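Local atomic coordinates of molybdopterin-guanine dinucleotide biosynthesis protein B (Escherichia coli, PDB entry 1NP6), a protein that binds GTP, hydrolyses it weakly, and may serve as an adapter in making and using the molybdopterin guanine dinucleotide form of the molybdenum cofactor. Residues L8-L22 against L105-L119. Sequence-based numbering, arbitrary orientation.
Sequences LLAFAAWSGTGKTTL and LVEGFKHEEIAKIVL. With SO4 (sulfate ion), chain D.
Strand 8-12 runs parallel between strands 105-107, at an axis angle of 34°, and 116-119, more nearly aligned, hydrogen-bonded to the first through Val-106 N to Leu-9 O and Phe-11 N to Val-106 O, and to the second by a ladder from Ala-10 N–Ala-115 O to Leu-119 N–Ala-12 O. This is the centre of the parallel sheet of a P-loop NTPase, and the Walker A loop leads from strand 8-12 into helix 19-32. On the face under that helix, Ile-117 lies alongside Phe-11, its CB over one ring face, 4.3 Å from the centroid in a CH-pi contact. At the ring edge, Leu-105 CD2 lies 3.9 Å from Phe-11 CE1, and Leu-119 CD2 equally far from Phe-11 CD2. With chi1 at -43°, Leu-119 turns CG away from its own carbonyl carbon, which brings CD2 against both this ring and Leu-22 CD2 (3.6 Å). On the other sheet face, Ile-114 CD1 and Lys-116 CG pack on Ala-10 CB. A water there joins Phe-11 O, Gly-108 N and OE1 of the buried Glu-112. The Lys-19 and Glu-107 chains run antiparallel, CD against CG; Lys-19 NZ stays 5.1 Å from Glu-107 OE2, too far for a salt bridge. A sulfate sits in the inferred GTP site, as a nucleotide phosphate probably would; amides of Gly-16, Gly-18, Lys-19 and Thr-20 grip it, Gly-16 N reaching sulfate O4 at 2.9 Å, almost straight (178°).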
loop_
_atom_site.group_PDB
_atom_site.type_symbol
_atom_site.label_atom_id
_atom_site.label_comp_id
_atom_site.label_asym_id
_atom_site.label_seq_id
_atom_site.Cartn_x
_atom_site.Cartn_y
_atom_site.Cartn_z
ATOM N N LEU B 8 -0.320 16.461 10.759
ATOM C CA LEU B 8 0.953 15.887 10.337
ATOM C C LEU B 8 2.102 16.454 11.203
ATOM O O LEU B 8 2.189 17.667 11.429
ATOM C CB LEU B 8 1.198 16.229 8.857
ATOM C CG LEU B 8 0.885 15.220 7.741
ATOM C CD1 LEU B 8 -0.583 14.814 7.722
ATOM C CD2 LEU B 8 1.309 15.762 6.373
ATOM N N LEU B 9 2.992 15.589 11.687
ATOM C CA LEU B 9 4.113 16.025 12.529
ATOM C C LEU B 9 5.424 15.333 12.142
ATOM O O LEU B 9 5.528 14.100 12.195
ATOM C CB LEU B 9 3.806 15.760 14.020
ATOM C CG LEU B 9 4.900 16.115 15.043
ATOM C CD1 LEU B 9 5.109 17.641 15.172
ATOM C CD2 LEU B 9 4.573 15.502 16.404
ATOM N N ALA B 10 6.429 16.116 11.763
ATOM C CA ALA B 10 7.719 15.544 11.372
ATOM C C ALA B 10 8.718 15.508 12.528
ATOM O O ALA B 10 8.687 16.359 13.417
ATOM C CB ALA B 10 8.317 16.311 10.195
ATOM N N PHE B 11 9.608 14.523 12.479
ATOM C CA PHE B 11 10.766 14.435 13.350
ATOM C C PHE B 11 12.013 14.543 12.490
ATOM O O PHE B 11 12.183 13.786 11.531
ATOM C CB PHE B 11 10.754 13.109 14.138
ATOM C CG PHE B 11 9.896 13.165 15.379
ATOM C CD1 PHE B 11 8.528 12.987 15.292
ATOM C CD2 PHE B 11 10.451 13.465 16.614
ATOM C CE1 PHE B 11 7.725 13.088 16.413
ATOM C CE2 PHE B 11 9.651 13.560 17.746
ATOM C CZ PHE B 11 8.292 13.366 17.645
ATOM N N ALA B 12 12.869 15.506 12.816
ATOM C CA ALA B 12 14.012 15.788 11.974
ATOM C C ALA B 12 15.312 15.783 12.754
ATOM O O ALA B 12 15.384 16.326 13.856
ATOM C CB ALA B 12 13.812 17.138 11.242
ATOM N N ALA B 13 16.339 15.174 12.158
ATOM C CA ALA B 13 17.682 15.099 12.730
ATOM C C ALA B 13 18.718 14.680 11.685
ATOM O O ALA B 13 18.385 14.011 10.697
ATOM C CB ALA B 13 17.723 14.128 13.931
ATOM N N TRP B 14 19.966 15.083 11.907
ATOM C CA TRP B 14 21.105 14.563 11.144
ATOM C C TRP B 14 21.187 13.053 11.324
ATOM O O TRP B 14 20.898 12.546 12.407
ATOM C CB TRP B 14 22.425 15.145 11.666
ATOM C CG TRP B 14 22.611 16.638 11.541
ATOM C CD1 TRP B 14 22.628 17.386 10.381
ATOM C CD2 TRP B 14 22.843 17.561 12.613
ATOM N NE1 TRP B 14 22.846 18.709 10.680
ATOM C CE2 TRP B 14 22.979 18.852 12.038
ATOM C CE3 TRP B 14 22.947 17.437 14.004
ATOM C CZ2 TRP B 14 23.211 20.002 12.811
ATOM C CZ3 TRP B 14 23.169 18.586 14.774
ATOM C CH2 TRP B 14 23.300 19.849 14.170
ATOM N N SER B 15 21.610 12.355 10.269
ATOM C CA SER B 15 21.850 10.912 10.291
ATOM C C SER B 15 22.645 10.474 11.529
ATOM O O SER B 15 23.676 11.073 11.863
ATOM C CB SER B 15 22.603 10.507 9.014
ATOM O OG SER B 15 22.648 9.100 8.849
ATOM N N GLY B 16 22.160 9.444 12.215
ATOM C CA GLY B 16 22.868 8.896 13.364
ATOM C C GLY B 16 22.532 9.525 14.709
ATOM O O GLY B 16 23.002 9.053 15.750
ATOM N N THR B 17 21.721 10.583 14.693
ATOM C CA THR B 17 21.297 11.265 15.921
ATOM C C THR B 17 20.364 10.408 16.783
ATOM O O THR B 17 20.382 10.516 18.011
ATOM C CB THR B 17 20.602 12.601 15.567
ATOM O OG1 THR B 17 21.561 13.500 15.019
ATOM C CG2 THR B 17 20.112 13.339 16.824
ATOM N N GLY B 18 19.507 9.617 16.137
ATOM C CA GLY B 18 18.649 8.677 16.846
ATOM C C GLY B 18 17.159 8.757 16.534
ATOM O O GLY B 18 16.338 8.327 17.331
ATOM N N LYS B 19 16.816 9.317 15.378
ATOM C CA LYS B 19 15.432 9.412 14.898
ATOM C C LYS B 19 14.587 8.109 14.926
ATOM O O LYS B 19 13.537 8.067 15.584
ATOM C CB LYS B 19 15.445 9.975 13.482
ATOM C CG LYS B 19 14.613 11.192 13.318
ATOM C CD LYS B 19 14.226 11.379 11.872
ATOM C CE LYS B 19 15.310 12.090 11.101
ATOM N NZ LYS B 19 15.916 11.208 10.055
ATOM N N THR B 20 15.007 7.071 14.196
ATOM C CA THR B 20 14.173 5.852 14.081
ATOM C C THR B 20 14.033 5.113 15.428
ATOM O O THR B 20 12.951 4.607 15.774
ATOM C CB THR B 20 14.635 4.882 12.941
ATOM O OG1 THR B 20 15.653 3.995 13.426
ATOM C CG2 THR B 20 15.290 5.625 11.768
ATOM N N THR B 21 15.126 5.094 16.183
ATOM C CA THR B 21 15.168 4.536 17.534
ATOM C C THR B 21 14.191 5.236 18.492
ATOM O O THR B 21 13.526 4.587 19.303
ATOM C CB THR B 21 16.620 4.616 18.070
ATOM O OG1 THR B 21 17.386 3.544 17.510
ATOM C CG2 THR B 21 16.707 4.398 19.583
ATOM N N LEU B 22 14.127 6.563 18.396
ATOM C CA LEU B 22 13.211 7.367 19.188
ATOM C C LEU B 22 11.768 7.050 18.817
ATOM O O LEU B 22 10.945 6.829 19.697
ATOM C CB LEU B 22 13.503 8.874 19.013
ATOM C CG LEU B 22 12.620 9.807 19.867
ATOM C CD1 LEU B 22 12.723 9.491 21.358
ATOM C CD2 LEU B 22 12.943 11.265 19.629
ATOM N N LEU B 105 2.810 10.714 11.735
ATOM C CA LEU B 105 4.219 11.047 11.933
ATOM C C LEU B 105 4.988 10.956 10.609
ATOM O O LEU B 105 4.701 10.070 9.805
ATOM C CB LEU B 105 4.869 10.124 12.978
ATOM C CG LEU B 105 4.157 10.091 14.341
ATOM C CD1 LEU B 105 4.543 8.858 15.187
ATOM C CD2 LEU B 105 4.440 11.381 15.116
ATOM N N VAL B 106 5.969 11.849 10.413
ATOM C CA VAL B 106 6.731 11.933 9.147
ATOM C C VAL B 106 8.235 11.942 9.378
ATOM O O VAL B 106 8.735 12.714 10.205
ATOM C CB VAL B 106 6.323 13.190 8.323
ATOM C CG1 VAL B 106 7.054 13.214 6.953
ATOM C CG2 VAL B 106 4.817 13.237 8.154
ATOM N N GLU B 107 8.960 11.094 8.643
ATOM C CA GLU B 107 10.399 10.887 8.861
ATOM C C GLU B 107 11.233 10.502 7.607
ATOM O O GLU B 107 10.782 9.737 6.756
ATOM C CB GLU B 107 10.562 9.794 9.928
ATOM C CG GLU B 107 11.929 9.154 9.962
ATOM C CD GLU B 107 11.893 7.781 10.575
ATOM O OE1 GLU B 107 11.054 6.961 10.147
ATOM O OE2 GLU B 107 12.697 7.538 11.495
ATOM N N GLY B 108 12.455 11.031 7.511
ATOM C CA GLY B 108 13.436 10.579 6.525
ATOM C C GLY B 108 13.484 11.324 5.194
ATOM O O GLY B 108 14.331 11.025 4.339
ATOM N N PHE B 109 12.585 12.288 5.018
ATOM C CA PHE B 109 12.528 13.099 3.793
ATOM C C PHE B 109 13.490 14.293 3.843
ATOM O O PHE B 109 13.646 14.938 4.886
ATOM C CB PHE B 109 11.096 13.591 3.536
ATOM C CG PHE B 109 10.122 12.486 3.154
ATOM C CD1 PHE B 109 9.457 11.749 4.139
ATOM C CD2 PHE B 109 9.868 12.188 1.814
ATOM C CE1 PHE B 109 8.575 10.718 3.797
ATOM C CE2 PHE B 109 8.979 11.166 1.458
ATOM C CZ PHE B 109 8.330 10.431 2.452
ATOM N N LYS B 110 14.130 14.573 2.708
ATOM C CA LYS B 110 15.030 15.722 2.560
ATOM C C LYS B 110 14.305 17.043 2.819
ATOM O O LYS B 110 14.833 17.927 3.498
ATOM C CB LYS B 110 15.636 15.741 1.154
ATOM C CG LYS B 110 17.157 15.805 1.113
ATOM C CD LYS B 110 17.674 15.799 -0.326
ATOM C CE LYS B 110 17.964 14.382 -0.815
ATOM N NZ LYS B 110 16.750 13.740 -1.396
ATOM N N HIS B 111 13.091 17.164 2.283
ATOM C CA HIS B 111 12.282 18.359 2.472
ATOM C C HIS B 111 10.937 18.026 3.111
ATOM O O HIS B 111 10.135 17.276 2.538
ATOM C CB HIS B 111 12.095 19.087 1.144
ATOM C CG HIS B 111 13.380 19.562 0.535
ATOM N ND1 HIS B 111 13.788 20.877 0.588
ATOM C CD2 HIS B 111 14.349 18.893 -0.136
ATOM C CE1 HIS B 111 14.952 21.000 -0.027
ATOM N NE2 HIS B 111 15.314 19.810 -0.475
ATOM N N GLU B 112 10.713 18.579 4.307
ATOM C CA GLU B 112 9.483 18.365 5.087
ATOM C C GLU B 112 8.952 19.675 5.665
ATOM O O GLU B 112 9.433 20.155 6.699
ATOM C CB GLU B 112 9.705 17.340 6.219
ATOM C CG GLU B 112 11.032 16.610 6.143
ATOM C CD GLU B 112 11.165 15.500 7.166
ATOM O OE1 GLU B 112 11.819 15.735 8.204
ATOM O OE2 GLU B 112 10.636 14.399 6.912
ATOM N N GLU B 113 7.936 20.234 5.012
ATOM C CA GLU B 113 7.472 21.587 5.316
ATOM C C GLU B 113 6.183 21.624 6.146
ATOM O O GLU B 113 5.141 22.113 5.685
ATOM C CB GLU B 113 7.341 22.391 4.017
ATOM C CG GLU B 113 8.683 22.754 3.384
ATOM C CD GLU B 113 9.195 21.723 2.383
ATOM O OE1 GLU B 113 8.839 20.527 2.488
ATOM O OE2 GLU B 113 9.972 22.108 1.482
ATOM N N ILE B 114 6.278 21.115 7.381
ATOM C CA ILE B 114 5.156 21.046 8.337
ATOM C C ILE B 114 5.669 21.135 9.794
ATOM O O ILE B 114 6.873 21.119 10.010
ATOM C CB ILE B 114 4.353 19.736 8.128
ATOM C CG1 ILE B 114 5.176 18.698 7.345
ATOM C CG2 ILE B 114 3.032 20.023 7.415
ATOM C CD1 ILE B 114 5.523 17.440 8.128
ATOM N N ALA B 115 4.764 21.260 10.767
ATOM C CA ALA B 115 5.135 21.218 12.196
ATOM C C ALA B 115 6.183 20.129 12.438
ATOM O O ALA B 115 6.073 19.035 11.875
ATOM C CB ALA B 115 3.920 20.979 13.070
ATOM N N LYS B 116 7.191 20.448 13.252
ATOM C CA LYS B 116 8.391 19.620 13.343
ATOM C C LYS B 116 9.035 19.643 14.732
ATOM O O LYS B 116 9.142 20.701 15.360
ATOM C CB LYS B 116 9.411 20.123 12.316
ATOM C CG LYS B 116 10.327 19.075 11.731
ATOM C CD LYS B 116 10.683 19.396 10.271
ATOM C CE LYS B 116 11.048 20.871 10.064
ATOM N NZ LYS B 116 11.670 21.099 8.728
ATOM N N ILE B 117 9.481 18.476 15.194
ATOM C CA ILE B 117 10.365 18.393 16.364
ATOM C C ILE B 117 11.755 18.008 15.860
ATOM O O ILE B 117 11.891 17.098 15.042
ATOM C CB ILE B 117 9.801 17.382 17.414
ATOM C CG1 ILE B 117 8.489 17.935 17.982
ATOM C CG2 ILE B 117 10.855 17.088 18.534
ATOM C CD1 ILE B 117 7.669 16.945 18.795
ATOM N N VAL B 118 12.767 18.749 16.306
ATOM C CA VAL B 118 14.157 18.561 15.896
ATOM C C VAL B 118 14.909 17.892 17.060
ATOM O O VAL B 118 14.664 18.208 18.205
ATOM C CB VAL B 118 14.821 19.920 15.543
ATOM C CG1 VAL B 118 16.347 19.797 15.316
ATOM C CG2 VAL B 118 14.153 20.513 14.318
ATOM N N LEU B 119 15.800 16.963 16.746
ATOM C CA LEU B 119 16.526 16.210 17.779
ATOM C C LEU B 119 17.991 16.618 17.833
ATOM O O LEU B 119 18.564 16.997 16.805
ATOM C CB LEU B 119 16.399 14.704 17.518
ATOM C CG LEU B 119 15.026 14.144 17.098
ATOM C CD1 LEU B 119 15.133 12.656 16.850
ATOM C CD2 LEU B 119 13.888 14.435 18.100
HETATM S S SO4 D . 18.960 8.223 12.783
HETATM O O1 SO4 D . 17.762 7.400 12.728
HETATM O O2 SO4 D . 18.632 9.602 13.178
HETATM O O3 SO4 D . 19.850 7.637 13.772
HETATM O O4 SO4 D . 19.607 8.241 11.479
HETATM O O HOH W 1 1.791 20.051 10.509
HETATM O O HOH W 2 13.027 13.572 9.039
HETATM O O HOH W 3 19.637 17.265 14.533
#